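Local coordinates for coiled-coil quantitatively-enriched protein 1 (Schizosaccharomyces pombe, PDB 7CUJ), which links telomeres to the meiotic centrosome as a molecular adaptor and is required for telomere clustering in meiosis, telomere length regulation and chromosome segregation, at residues L12-P17 with F104-E109; K24-L29 with H61-H66; I37-T42 with S47-K52; K112-S117 with N288-L293. One frame throughout, in Å; residues are numbered along the deposited sequence.

Interaction 1 of 4, residues L12-P17 with F104-E109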
loop_
_atom_site.group_PDB
_atom_site.type_symbol
_atom_site.label_atom_id
_atom_site.label_comp_id
_atom_site.label_asym_id
_atom_site.label_seq_id
_atom_site.Cartn_x
_atom_site.Cartn_y
_atom_site.Cartn_z
ATOM N N LEU A 12 28.466 8.204 24.252
ATOM C CA LEU A 12 27.717 9.448 24.363
ATOM C C LEU A 12 27.058 9.799 23.030
ATOM O O LEU A 12 27.659 9.625 21.970
ATOM C CB LEU A 12 28.661 10.568 24.813
ATOM C CG LEU A 12 29.348 10.368 26.166
ATOM C CD1 LEU A 12 30.437 11.408 26.376
ATOM C CD2 LEU A 12 28.339 10.415 27.307
ATOM N N ASP A 13 25.828 10.327 23.110
ATOM C CA ASP A 13 25.031 10.660 21.940
ATOM C C ASP A 13 25.084 12.159 21.661
ATOM O O ASP A 13 25.001 12.972 22.577
ATOM C CB ASP A 13 23.570 10.245 22.122
ATOM C CG ASP A 13 23.400 8.784 22.491
ATOM O OD1 ASP A 13 24.255 7.973 22.081
ATOM O OD2 ASP A 13 22.418 8.470 23.195
ATOM N N ILE A 14 25.192 12.496 20.372
ATOM C CA ILE A 14 25.094 13.861 19.887
ATOM C C ILE A 14 23.846 13.955 19.011
ATOM O O ILE A 14 23.836 13.487 17.873
ATOM C CB ILE A 14 26.377 14.266 19.130
ATOM C CG1 ILE A 14 27.618 14.123 20.017
ATOM C CG2 ILE A 14 26.248 15.672 18.560
ATOM C CD1 ILE A 14 28.928 14.104 19.266
ATOM N N GLY A 15 22.789 14.545 19.574
ATOM C CA GLY A 15 21.545 14.745 18.854
ATOM C C GLY A 15 21.644 15.924 17.892
ATOM O O GLY A 15 21.845 17.060 18.316
ATOM N N LEU A 16 21.490 15.632 16.596
ATOM C CA LEU A 16 21.575 16.633 15.546
ATOM C C LEU A 16 20.259 16.659 14.777
ATOM O O LEU A 16 19.700 15.607 14.465
ATOM C CB LEU A 16 22.734 16.273 14.611
ATOM C CG LEU A 16 24.136 16.383 15.208
ATOM C CD1 LEU A 16 25.150 15.667 14.331
ATOM C CD2 LEU A 16 24.534 17.838 15.394
ATOM N N PRO A 17 19.730 17.853 14.428
ATOM C CA PRO A 17 18.416 17.945 13.788
ATOM C C PRO A 17 18.460 17.568 12.308
ATOM O O PRO A 17 19.477 17.752 11.643
ATOM C CB PRO A 17 18.051 19.428 13.960
ATOM C CG PRO A 17 19.391 20.142 13.986
ATOM C CD PRO A 17 20.360 19.169 14.630
ATOM N N PHE A 104 27.535 16.515 8.577
ATOM C CA PHE A 104 28.653 17.105 7.861
ATOM C C PHE A 104 29.034 18.441 8.498
ATOM O O PHE A 104 30.212 18.688 8.757
ATOM C CB PHE A 104 28.319 17.261 6.374
ATOM C CG PHE A 104 28.668 16.076 5.510
ATOM C CD1 PHE A 104 28.139 14.821 5.773
ATOM C CD2 PHE A 104 29.511 16.220 4.416
ATOM C CE1 PHE A 104 28.459 13.733 4.972
ATOM C CE2 PHE A 104 29.828 15.132 3.613
ATOM C CZ PHE A 104 29.301 13.890 3.892
ATOM N N LEU A 105 28.023 19.283 8.756
ATOM C CA LEU A 105 28.233 20.604 9.328
ATOM C C LEU A 105 28.844 20.477 10.722
ATOM O O LEU A 105 29.744 21.240 11.071
ATOM C CB LEU A 105 26.906 21.372 9.370
ATOM C CG LEU A 105 26.964 22.768 9.996
ATOM C CD1 LEU A 105 27.931 23.676 9.250
ATOM C CD2 LEU A 105 25.580 23.397 10.046
ATOM N N PHE A 106 28.350 19.506 11.503
ATOM C CA PHE A 106 28.876 19.255 12.835
ATOM C C PHE A 106 30.375 18.976 12.760
ATOM O O PHE A 106 31.152 19.579 13.498
ATOM C CB PHE A 106 28.133 18.111 13.531
ATOM C CG PHE A 106 28.778 17.654 14.813
ATOM C CD1 PHE A 106 28.545 18.326 16.006
ATOM C CD2 PHE A 106 29.647 16.570 14.826
ATOM C CE1 PHE A 106 29.153 17.916 17.185
ATOM C CE2 PHE A 106 30.256 16.162 16.004
ATOM C CZ PHE A 106 30.010 16.837 17.181
ATOM N N LEU A 107 30.762 18.063 11.861
ATOM C CA LEU A 107 32.143 17.619 11.746
ATOM C C LEU A 107 33.041 18.776 11.314
ATOM O O LEU A 107 34.175 18.881 11.775
ATOM C CB LEU A 107 32.217 16.442 10.768
ATOM C CG LEU A 107 31.683 15.111 11.299
ATOM C CD1 LEU A 107 31.573 14.088 10.180
ATOM C CD2 LEU A 107 32.552 14.573 12.426
ATOM N N GLN A 108 32.515 19.647 10.445
ATOM C CA GLN A 108 33.240 20.812 9.963
ATOM C C GLN A 108 33.519 21.760 11.127
ATOM O O GLN A 108 34.658 22.172 11.331
ATOM C CB GLN A 108 32.431 21.532 8.882
ATOM C CG GLN A 108 33.190 22.652 8.184
ATOM C CD GLN A 108 32.261 23.719 7.658
ATOM O OE1 GLN A 108 31.721 24.528 8.409
ATOM N NE2 GLN A 108 32.073 23.732 6.350
ATOM N N GLU A 109 32.461 22.088 11.881
ATOM C CA GLU A 109 32.514 23.102 12.922
ATOM C C GLU A 109 33.282 22.584 14.136
ATOM O O GLU A 109 33.795 23.380 14.919
ATOM C CB GLU A 109 31.108 23.561 13.317
ATOM C CG GLU A 109 30.364 24.295 12.214
ATOM C CD GLU A 109 30.898 25.665 11.819
ATOM O OE1 GLU A 109 31.618 26.287 12.632
ATOM O OE2 GLU A 109 30.580 26.111 10.697
#

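Interaction 2 of 4, residues K24-L29 with H61-H66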
loop_
_atom_site.group_PDB
_atom_site.type_symbol
_atom_site.label_atom_id
_atom_site.label_comp_id
_atom_site.label_asym_id
_atom_site.label_seq_id
_atom_site.Cartn_x
_atom_site.Cartn_y
_atom_site.Cartn_z
ATOM N N LYS A 24 10.901 15.566 4.773
ATOM C CA LYS A 24 10.037 15.315 3.634
ATOM C C LYS A 24 10.209 13.867 3.188
ATOM O O LYS A 24 9.226 13.166 2.964
ATOM C CB LYS A 24 10.401 16.230 2.464
ATOM C CG LYS A 24 9.843 17.641 2.525
ATOM C CD LYS A 24 10.117 18.378 1.238
ATOM C CE LYS A 24 10.136 19.881 1.400
ATOM N NZ LYS A 24 10.961 20.522 0.349
ATOM N N MET A 25 11.472 13.439 3.083
ATOM C CA MET A 25 11.810 12.112 2.600
ATOM C C MET A 25 11.279 11.046 3.554
ATOM O O MET A 25 10.784 10.013 3.113
ATOM C CB MET A 25 13.324 11.956 2.445
ATOM C CG MET A 25 13.856 12.563 1.166
ATOM S SD MET A 25 15.616 12.196 0.969
ATOM C CE MET A 25 15.775 12.320 -0.811
ATOM N N MET A 26 11.382 11.319 4.860
ATOM C CA MET A 26 10.879 10.421 5.886
ATOM C C MET A 26 9.358 10.329 5.790
ATOM O O MET A 26 8.796 9.251 5.951
ATOM C CB MET A 26 11.283 10.898 7.286
ATOM C CG MET A 26 12.725 10.591 7.647
ATOM S SD MET A 26 13.191 8.858 7.369
ATOM C CE MET A 26 12.063 8.027 8.487
ATOM N N HIS A 27 8.712 11.470 5.516
ATOM C CA HIS A 27 7.269 11.546 5.374
ATOM C C HIS A 27 6.826 10.749 4.147
ATOM O O HIS A 27 5.872 9.981 4.226
ATOM C CB HIS A 27 6.805 13.011 5.374
ATOM C CG HIS A 27 5.390 13.207 4.940
ATOM N ND1 HIS A 27 4.359 13.405 5.843
ATOM C CD2 HIS A 27 4.828 13.244 3.711
ATOM C CE1 HIS A 27 3.225 13.554 5.188
ATOM N NE2 HIS A 27 3.486 13.459 3.878
ATOM N N ARG A 28 7.542 10.926 3.030
ATOM C CA ARG A 28 7.255 10.240 1.779
ATOM C C ARG A 28 7.424 8.733 1.966
ATOM O O ARG A 28 6.618 7.950 1.461
ATOM C CB ARG A 28 8.165 10.764 0.661
ATOM C CG ARG A 28 7.915 10.166 -0.721
ATOM C CD ARG A 28 6.615 10.581 -1.399
ATOM N NE ARG A 28 6.496 12.017 -1.637
ATOM C CZ ARG A 28 6.843 12.646 -2.759
ATOM N NH1 ARG A 28 6.686 13.956 -2.853
ATOM N NH2 ARG A 28 7.346 11.972 -3.781
ATOM N N LEU A 29 8.475 8.349 2.700
ATOM C CA LEU A 29 8.840 6.954 2.904
ATOM C C LEU A 29 7.741 6.223 3.674
ATOM O O LEU A 29 7.317 5.143 3.268
ATOM C CB LEU A 29 10.179 6.895 3.647
ATOM C CG LEU A 29 10.673 5.494 4.003
ATOM C CD1 LEU A 29 10.965 4.683 2.747
ATOM C CD2 LEU A 29 11.895 5.563 4.905
ATOM N N HIS A 61 17.576 4.512 7.357
ATOM C CA HIS A 61 19.000 4.632 7.638
ATOM C C HIS A 61 19.669 5.540 6.612
ATOM O O HIS A 61 20.455 6.409 6.984
ATOM C CB HIS A 61 19.680 3.256 7.663
ATOM C CG HIS A 61 19.563 2.552 8.971
ATOM N ND1 HIS A 61 19.926 3.147 10.163
ATOM C CD2 HIS A 61 19.144 1.308 9.281
ATOM C CE1 HIS A 61 19.724 2.301 11.151
ATOM N NE2 HIS A 61 19.248 1.164 10.638
ATOM N N ASN A 62 19.344 5.332 5.327
ATOM C CA ASN A 62 19.994 6.042 4.235
ATOM C C ASN A 62 19.696 7.538 4.321
ATOM O O ASN A 62 20.608 8.353 4.193
ATOM C CB ASN A 62 19.626 5.473 2.861
ATOM C CG ASN A 62 20.132 4.063 2.639
ATOM O OD1 ASN A 62 21.005 3.584 3.363
ATOM N ND2 ASN A 62 19.581 3.388 1.643
ATOM N N ILE A 63 18.417 7.876 4.539
ATOM C CA ILE A 63 17.975 9.258 4.666
ATOM C C ILE A 63 18.720 9.922 5.822
ATOM O O ILE A 63 19.094 11.091 5.732
ATOM C CB ILE A 63 16.439 9.333 4.822
ATOM C CG1 ILE A 63 15.726 8.900 3.535
ATOM C CG2 ILE A 63 15.989 10.717 5.270
ATOM C CD1 ILE A 63 14.305 8.409 3.738
ATOM N N ALA A 64 18.951 9.151 6.893
ATOM C CA ALA A 64 19.595 9.641 8.101
ATOM C C ALA A 64 21.098 9.807 7.881
ATOM O O ALA A 64 21.735 10.608 8.559
ATOM C CB ALA A 64 19.304 8.714 9.257
ATOM N N LYS A 65 21.663 9.037 6.943
ATOM C CA LYS A 65 23.068 9.187 6.589
ATOM C C LYS A 65 23.233 10.456 5.760
ATOM O O LYS A 65 23.889 11.399 6.198
ATOM C CB LYS A 65 23.589 7.956 5.845
ATOM C CG LYS A 65 23.820 6.730 6.712
ATOM C CD LYS A 65 24.198 5.500 5.913
ATOM C CE LYS A 65 23.524 4.248 6.435
ATOM N NZ LYS A 65 23.848 3.061 5.608
ATOM N N HIS A 66 22.611 10.473 4.575
ATOM C CA HIS A 66 22.571 11.666 3.745
ATOM C C HIS A 66 21.460 11.541 2.710
ATOM O O HIS A 66 21.360 10.518 2.038
ATOM C CB HIS A 66 23.923 11.898 3.059
ATOM C CG HIS A 66 24.175 13.331 2.735
ATOM N ND1 HIS A 66 25.057 14.099 3.464
ATOM C CD2 HIS A 66 23.657 14.144 1.789
ATOM C CE1 HIS A 66 25.087 15.319 2.969
ATOM N NE2 HIS A 66 24.233 15.373 1.942
#

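Interaction 3 of 4, residues I37-T42 with S47-K52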
loop_
_atom_site.group_PDB
_atom_site.type_symbol
_atom_site.label_atom_id
_atom_site.label_comp_id
_atom_site.label_asym_id
_atom_site.label_seq_id
_atom_site.Cartn_x
_atom_site.Cartn_y
_atom_site.Cartn_z
ATOM N N ILE A 37 3.416 -0.820 6.910
ATOM C CA ILE A 37 3.743 -0.465 8.283
ATOM C C ILE A 37 2.552 -0.800 9.178
ATOM O O ILE A 37 2.722 -1.426 10.226
ATOM C CB ILE A 37 4.172 1.015 8.393
ATOM C CG1 ILE A 37 5.593 1.231 7.863
ATOM C CG2 ILE A 37 4.028 1.523 9.820
ATOM C CD1 ILE A 37 5.952 2.680 7.613
ATOM N N ASP A 38 1.352 -0.400 8.735
ATOM C CA ASP A 38 0.126 -0.629 9.483
ATOM C C ASP A 38 -0.068 -2.127 9.708
ATOM O O ASP A 38 -0.424 -2.545 10.808
ATOM C CB ASP A 38 -1.080 0.020 8.798
ATOM C CG ASP A 38 -2.396 -0.255 9.506
ATOM O OD1 ASP A 38 -2.559 0.218 10.652
ATOM O OD2 ASP A 38 -3.241 -0.953 8.912
ATOM N N HIS A 39 0.184 -2.919 8.661
ATOM C CA HIS A 39 0.035 -4.364 8.714
ATOM C C HIS A 39 1.013 -4.960 9.724
ATOM O O HIS A 39 0.609 -5.694 10.623
ATOM C CB HIS A 39 0.210 -4.971 7.315
ATOM C CG HIS A 39 -0.030 -6.443 7.269
ATOM N ND1 HIS A 39 -1.291 -6.980 7.064
ATOM C CD2 HIS A 39 0.814 -7.490 7.397
ATOM C CE1 HIS A 39 -1.210 -8.294 7.070
ATOM N NE2 HIS A 39 0.071 -8.633 7.269
ATOM N N PHE A 40 2.295 -4.607 9.571
ATOM C CA PHE A 40 3.390 -5.177 10.338
ATOM C C PHE A 40 3.289 -4.801 11.816
ATOM O O PHE A 40 3.664 -5.592 12.680
ATOM C CB PHE A 40 4.723 -4.721 9.740
ATOM C CG PHE A 40 5.943 -5.091 10.544
ATOM C CD1 PHE A 40 6.407 -6.399 10.569
ATOM C CD2 PHE A 40 6.634 -4.129 11.268
ATOM C CE1 PHE A 40 7.532 -6.739 11.305
ATOM C CE2 PHE A 40 7.760 -4.470 12.003
ATOM C CZ PHE A 40 8.207 -5.774 12.020
ATOM N N CYS A 41 2.779 -3.595 12.096
ATOM C CA CYS A 41 2.820 -3.045 13.443
ATOM C C CYS A 41 1.550 -3.353 14.240
ATOM O O CYS A 41 1.476 -2.996 15.414
ATOM C CB CYS A 41 3.058 -1.538 13.411
ATOM S SG CYS A 41 4.767 -1.079 13.021
ATOM N N THR A 42 0.559 -4.015 13.624
ATOM C CA THR A 42 -0.706 -4.256 14.311
ATOM C C THR A 42 -1.012 -5.745 14.466
ATOM O O THR A 42 -2.077 -6.096 14.968
ATOM C CB THR A 42 -1.894 -3.551 13.641
ATOM O OG1 THR A 42 -1.927 -3.920 12.262
ATOM C CG2 THR A 42 -1.862 -2.045 13.798
ATOM N N SER A 47 6.661 -13.606 6.079
ATOM C CA SER A 47 8.085 -13.442 5.836
ATOM C C SER A 47 8.362 -12.330 4.824
ATOM O O SER A 47 9.352 -11.610 4.951
ATOM C CB SER A 47 8.685 -14.754 5.394
ATOM O OG SER A 47 10.035 -14.589 4.994
ATOM N N ARG A 48 7.487 -12.200 3.818
ATOM C CA ARG A 48 7.696 -11.256 2.730
ATOM C C ARG A 48 7.369 -9.834 3.183
ATOM O O ARG A 48 7.964 -8.880 2.683
ATOM C CB ARG A 48 6.920 -11.690 1.482
ATOM C CG ARG A 48 7.545 -12.869 0.750
ATOM C CD ARG A 48 6.610 -13.540 -0.236
ATOM N NE ARG A 48 6.202 -12.663 -1.325
ATOM C CZ ARG A 48 4.958 -12.249 -1.548
ATOM N NH1 ARG A 48 3.969 -12.638 -0.759
ATOM N NH2 ARG A 48 4.708 -11.451 -2.569
ATOM N N ILE A 49 6.428 -9.699 4.130
ATOM C CA ILE A 49 6.120 -8.413 4.739
ATOM C C ILE A 49 7.354 -7.929 5.500
ATOM O O ILE A 49 7.741 -6.763 5.397
ATOM C CB ILE A 49 4.887 -8.503 5.666
ATOM C CG1 ILE A 49 3.588 -8.784 4.902
ATOM C CG2 ILE A 49 4.770 -7.262 6.542
ATOM C CD1 ILE A 49 3.070 -7.625 4.071
ATOM N N GLN A 50 7.962 -8.849 6.257
ATOM C CA GLN A 50 9.124 -8.569 7.085
ATOM C C GLN A 50 10.313 -8.177 6.213
ATOM O O GLN A 50 11.112 -7.331 6.608
ATOM C CB GLN A 50 9.442 -9.780 7.964
ATOM C CG GLN A 50 8.438 -9.984 9.088
ATOM C CD GLN A 50 8.511 -11.358 9.708
ATOM O OE1 GLN A 50 9.484 -12.089 9.542
ATOM N NE2 GLN A 50 7.470 -11.718 10.443
ATOM N N GLU A 51 10.406 -8.796 5.029
ATOM C CA GLU A 51 11.430 -8.503 4.038
ATOM C C GLU A 51 11.299 -7.054 3.574
ATOM O O GLU A 51 12.303 -6.362 3.405
ATOM C CB GLU A 51 11.299 -9.477 2.863
ATOM C CG GLU A 51 12.309 -9.256 1.749
ATOM C CD GLU A 51 12.483 -10.430 0.798
ATOM O OE1 GLU A 51 13.613 -10.615 0.301
ATOM O OE2 GLU A 51 11.490 -11.161 0.553
ATOM N N LYS A 52 10.049 -6.608 3.381
ATOM C CA LYS A 52 9.751 -5.268 2.902
ATOM C C LYS A 52 10.003 -4.234 3.997
ATOM O O LYS A 52 10.369 -3.100 3.700
ATOM C CB LYS A 52 8.319 -5.202 2.360
ATOM C CG LYS A 52 8.187 -5.593 0.896
ATOM C CD LYS A 52 6.851 -6.195 0.536
ATOM C CE LYS A 52 6.780 -6.599 -0.921
ATOM N NZ LYS A 52 5.469 -7.202 -1.256
#

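Interaction 4 of 4, residues K112-S117 with N288-L293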
loop_
_atom_site.group_PDB
_atom_site.type_symbol
_atom_site.label_atom_id
_atom_site.label_comp_id
_atom_site.label_asym_id
_atom_site.label_seq_id
_atom_site.Cartn_x
_atom_site.Cartn_y
_atom_site.Cartn_z
ATOM N N LYS A 112 36.930 23.101 13.211
ATOM C CA LYS A 112 37.063 24.542 13.071
ATOM C C LYS A 112 37.365 25.168 14.431
ATOM O O LYS A 112 38.139 26.120 14.519
ATOM C CB LYS A 112 35.766 25.121 12.498
ATOM C CG LYS A 112 35.903 26.402 11.686
ATOM C CD LYS A 112 34.605 26.794 11.014
ATOM C CE LYS A 112 34.802 27.621 9.760
ATOM N NZ LYS A 112 33.575 27.644 8.929
ATOM N N ASN A 113 36.744 24.620 15.485
ATOM C CA ASN A 113 36.843 25.148 16.836
ATOM C C ASN A 113 37.789 24.294 17.680
ATOM O O ASN A 113 37.979 24.575 18.860
ATOM C CB ASN A 113 35.471 25.264 17.506
ATOM C CG ASN A 113 34.644 26.417 16.977
ATOM O OD1 ASN A 113 35.021 27.579 17.124
ATOM N ND2 ASN A 113 33.511 26.107 16.369
ATOM N N LEU A 114 38.374 23.254 17.073
ATOM C CA LEU A 114 39.317 22.399 17.780
ATOM C C LEU A 114 40.742 22.883 17.518
ATOM O O LEU A 114 41.598 22.776 18.395
ATOM C CB LEU A 114 39.119 20.941 17.350
ATOM C CG LEU A 114 39.458 19.879 18.397
ATOM C CD1 LEU A 114 38.782 20.172 19.730
ATOM C CD2 LEU A 114 39.059 18.498 17.900
ATOM N N SER A 115 40.979 23.402 16.304
ATOM C CA SER A 115 42.184 24.148 15.962
ATOM C C SER A 115 43.405 23.224 15.923
ATOM O O SER A 115 43.253 22.007 16.022
ATOM C CB SER A 115 42.378 25.323 16.902
ATOM O OG SER A 115 41.155 26.014 17.123
ATOM N N PRO A 116 44.650 23.743 15.754
ATOM C CA PRO A 116 45.836 22.884 15.706
ATOM C C PRO A 116 46.433 22.509 17.064
ATOM O O PRO A 116 47.432 21.794 17.120
ATOM C CB PRO A 116 46.830 23.742 14.907
ATOM C CG PRO A 116 46.483 25.166 15.289
ATOM C CD PRO A 116 44.990 25.164 15.552
ATOM N N SER A 117 45.811 22.988 18.149
ATOM C CA SER A 117 46.278 22.716 19.501
ATOM C C SER A 117 46.040 21.251 19.860
ATOM O O SER A 117 46.966 20.550 20.264
ATOM C CB SER A 117 45.639 23.651 20.501
ATOM O OG SER A 117 44.222 23.575 20.437
ATOM N N ASN A 288 30.566 23.302 21.887
ATOM C CA ASN A 288 30.467 22.712 23.214
ATOM C C ASN A 288 31.277 21.421 23.301
ATOM O O ASN A 288 31.963 21.195 24.296
ATOM C CB ASN A 288 29.012 22.455 23.616
ATOM C CG ASN A 288 28.358 23.642 24.290
ATOM O OD1 ASN A 288 27.949 23.551 25.444
ATOM N ND2 ASN A 288 28.255 24.756 23.584
ATOM N N VAL A 289 31.171 20.575 22.268
ATOM C CA VAL A 289 31.818 19.271 22.253
ATOM C C VAL A 289 33.328 19.468 22.123
ATOM O O VAL A 289 34.099 18.785 22.795
ATOM C CB VAL A 289 31.247 18.349 21.154
ATOM C CG1 VAL A 289 32.055 17.069 20.990
ATOM C CG2 VAL A 289 29.784 18.011 21.397
ATOM N N ALA A 290 33.732 20.411 21.263
ATOM C CA ALA A 290 35.138 20.720 21.054
ATOM C C ALA A 290 35.751 21.182 22.373
ATOM O O ALA A 290 36.719 20.591 22.848
ATOM C CB ALA A 290 35.289 21.760 19.969
ATOM N N THR A 291 35.142 22.220 22.962
ATOM C CA THR A 291 35.518 22.750 24.262
ATOM C C THR A 291 35.659 21.602 25.258
ATOM O O THR A 291 36.618 21.557 26.023
ATOM C CB THR A 291 34.499 23.790 24.744
ATOM O OG1 THR A 291 34.380 24.787 23.728
ATOM C CG2 THR A 291 34.875 24.440 26.058
ATOM N N TRP A 292 34.701 20.670 25.214
ATOM C CA TRP A 292 34.658 19.545 26.131
ATOM C C TRP A 292 35.864 18.626 25.935
ATOM O O TRP A 292 36.443 18.156 26.914
ATOM C CB TRP A 292 33.336 18.784 25.986
ATOM C CG TRP A 292 33.247 17.604 26.898
ATOM C CD1 TRP A 292 33.001 17.625 28.240
ATOM C CD2 TRP A 292 33.425 16.222 26.540
ATOM N NE1 TRP A 292 33.006 16.352 28.740
ATOM C CE2 TRP A 292 33.260 15.468 27.723
ATOM C CE3 TRP A 292 33.699 15.548 25.343
ATOM C CZ2 TRP A 292 33.359 14.078 27.739
ATOM C CZ3 TRP A 292 33.800 14.174 25.359
ATOM C CH2 TRP A 292 33.633 13.451 26.543
ATOM N N LEU A 293 36.228 18.375 24.669
ATOM C CA LEU A 293 37.327 17.480 24.330
ATOM C C LEU A 293 38.666 18.093 24.739
ATOM O O LEU A 293 39.586 17.372 25.123
ATOM C CB LEU A 293 37.298 17.187 22.826
ATOM C CG LEU A 293 36.251 16.178 22.357
ATOM C CD1 LEU A 293 36.065 16.265 20.851
ATOM C CD2 LEU A 293 36.635 14.762 22.759
#

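Interaction 1 of 4, residues L12-P17 with F104-E109
Ile14 and Leu16, two residues apart on strand 11-16, both point toward helix 102-112 and pack on Phe106, which the helix sends across to them. Everything across the contact is apolar; no hydrogen bond joins the two segments.

Ile14 takes the far end of the ring and one of its faces. Its CG2 branch lies over that face, with CG2 3.9 Å from Phe106 CE1, while CD1 of the longer branch comes within 3.6 Å of Phe106 CZ. The ring gets this far across because Phe106 carries CG anti to the backbone N (chi1 170°), which turns the phenyl group to the strand.

Leu16 takes CB and the near end of the ring. Its CD1 is 3.9 Å from Phe106 CB, and its CD2 comes in obliquely, 4.1 Å from Phe106 CD1. Both chains cross that of the phenylalanine at about a right angle; between them they touch Phe106 from CB to CZ. With an alanine in place of Phe106, the methyls of Ile14 would probably face a gap, and this stretch of strand would lose the one side chain it touches on 104-109.

This piece of the longer protein is an alpha/beta domain, and the contact belongs to the buried layer between its parallel sheet and a helix packed on it. Strand 11-16 lies at one edge of the sheet within this chain and is hydrogen-bonded to strand 208-213, whose Leu211 touches both Ile14 and Leu16; Ile285 of helix 275-294 also packs on Ile14.

Interaction 2 of 4, residues K24-L29 with H61-H66
Met25, Met26 and Leu29 of helix 20-32 close around the single side chain of Ile63, in a buried, purely apolar helix-helix contact at the helical end of the domain, beside the sheet. The segments run almost exactly antiparallel, 172° between their N-to-C directions, with axes 10.2 Å apart at closest approach.

Ile63 points directly at the other helix and is gripped mostly by its longer branch. Its CG1 is anti to the carbonyl carbon (chi1 -68°), and this places CD1 among all three partners: 3.9 Å from Met25 CB, 3.8 Å from Met26 SD and 3.9 Å from Leu29 CD2. The two methionines do different work. Met25 meets the isoleucine mainly with the base of its side chain; its sulfur only brushes Ile63 CG1 before the end leads off. Met26 is bent at chi2 and chi3, which folds its sulfur back over Ile63, whose other branch, CG2, sits 4.0 Å from Met26 CG. Leu29 and Ile63 lie alongside, their side chains running oppositely.

The chain of another protein packs on Met25 and Leu29 as well, and Arg28 hydrogen-bonds a polar side chain on it. Within the chain, the Ile63 carbonyl O accepts a hydrogen bond from Gln22 NE2. The arrangement is an antiparallel helix pair, its two members joined through the short helix 34-41.

Interaction 3 of 4, residues I37-T42 with S47-K52
His39 and Phe40 are the flat groups here; Ile49 approaches both rings obliquely, and Gln50 that of Phe40, neither squarely over a face nor at an edge. His39 CD2 is the touching corner of the imidazole, 3.9 Å from Ile49 CG1 and 4.0 Å from Ile49 CD1. On the phenyl ring, Phe40 CE1 meets Gln50 CG at 4.0 Å, with the glutamine amide plane turned 71° from the ring.

Both rings swing toward helix 47-65 because each has CG anti to the backbone N, at chi1 -176° for His39. Ile49 is set between them: its CG2 reaches both Phe40 CB and His39 CD2, each at 4.1 Å, and CG1 and CD1 add to the histidine contact. A glycine in place of Ile49 would probably leave the His39 ring without its apolar backing and open a gap beside Phe40. The segments meet at 121° between their directions, just past the tight connection that links their helices.

His39 also works across the dimer. Its NE2 is hydrogen-bonded to Asp46 OD2 of the second subunit and its ND1 to Lys52 NZ of that second subunit. With an acid at one nitrogen and an amine at the other, the ring is probably neutral with its proton on NE2. Besides packing on Ile49 in its own chain, it thus brings hydrogen bonds to the interface, and apolar packing on Ile49 of the second subunit.

Interaction 4 of 4, residues K112-S117 with N288-L293
Leu114 lays its CD1 methyl against Ala290, where it touches Ala290 CB and Ala290 O, both at 3.8 Å. The setting is a parallel alpha/beta fold: the segment 112-117 is the turn that leads from helix 102-112 into strand 121-126, and it rests on helix 275-294. The contact is plain packing, with no hydrogen bond between the segments themselves.

A small residue in the helix is consistent with so close an approach. Across the contact, Leu114 and Ala290 have their CA atoms just 5.6 Å apart, so the loop backbone comes right up to the helix surface. Ala290 points its methyl at the loop, and this group also meets Asn113 O at 4.0 Å and Asn113 CB at 4.3 Å. The leucine starts out less directly: its CB does not aim at the helix, but with CG anti to the backbone N (chi1 -150°) the branched end turns inward to overlap the alanine. After it the backbone bends away, Ser115 taking a positive phi of 70°, and the chain heads toward the strand.

Phe122 of strand 121-126 touches both Leu114 and Leu293, so strand, loop and helix share one apolar patch; Leu110 of helix 102-112 packs on Ala290. The polar atoms of Asn113 look to other partners. Its side-chain ND2 hydrogen-bonds back to Glu109 O on the last turn of its helix, while its backbone O, lying beside the Ala290 methyl, accepts a hydrogen bond from Lys294 NZ.

How the interactions relate
Interactions 1 and 4 are neighbours, their centres about 13 Å apart: Leu12 CD1 packs 3.8 Å from Trp292 CH2, and helix 102-112 runs from the first to the loop of the second. Interaction 2 touches interaction 1 from the other end, where Phe104 and His66 meet edge-to-face, with centres about 17 Å apart. Helix 47-65 then carries the chain between interactions 2 and 3, at its C-terminal and N-terminal ends, about 19 Å between centres. Interaction 3, about 45 Å from interaction 4 between centres, lies far out at the dimer interface. Interaction 1 is nearest the chain's centre, about 9 Å from it, with interaction 4 on one side and interactions 2 and 3 on the other.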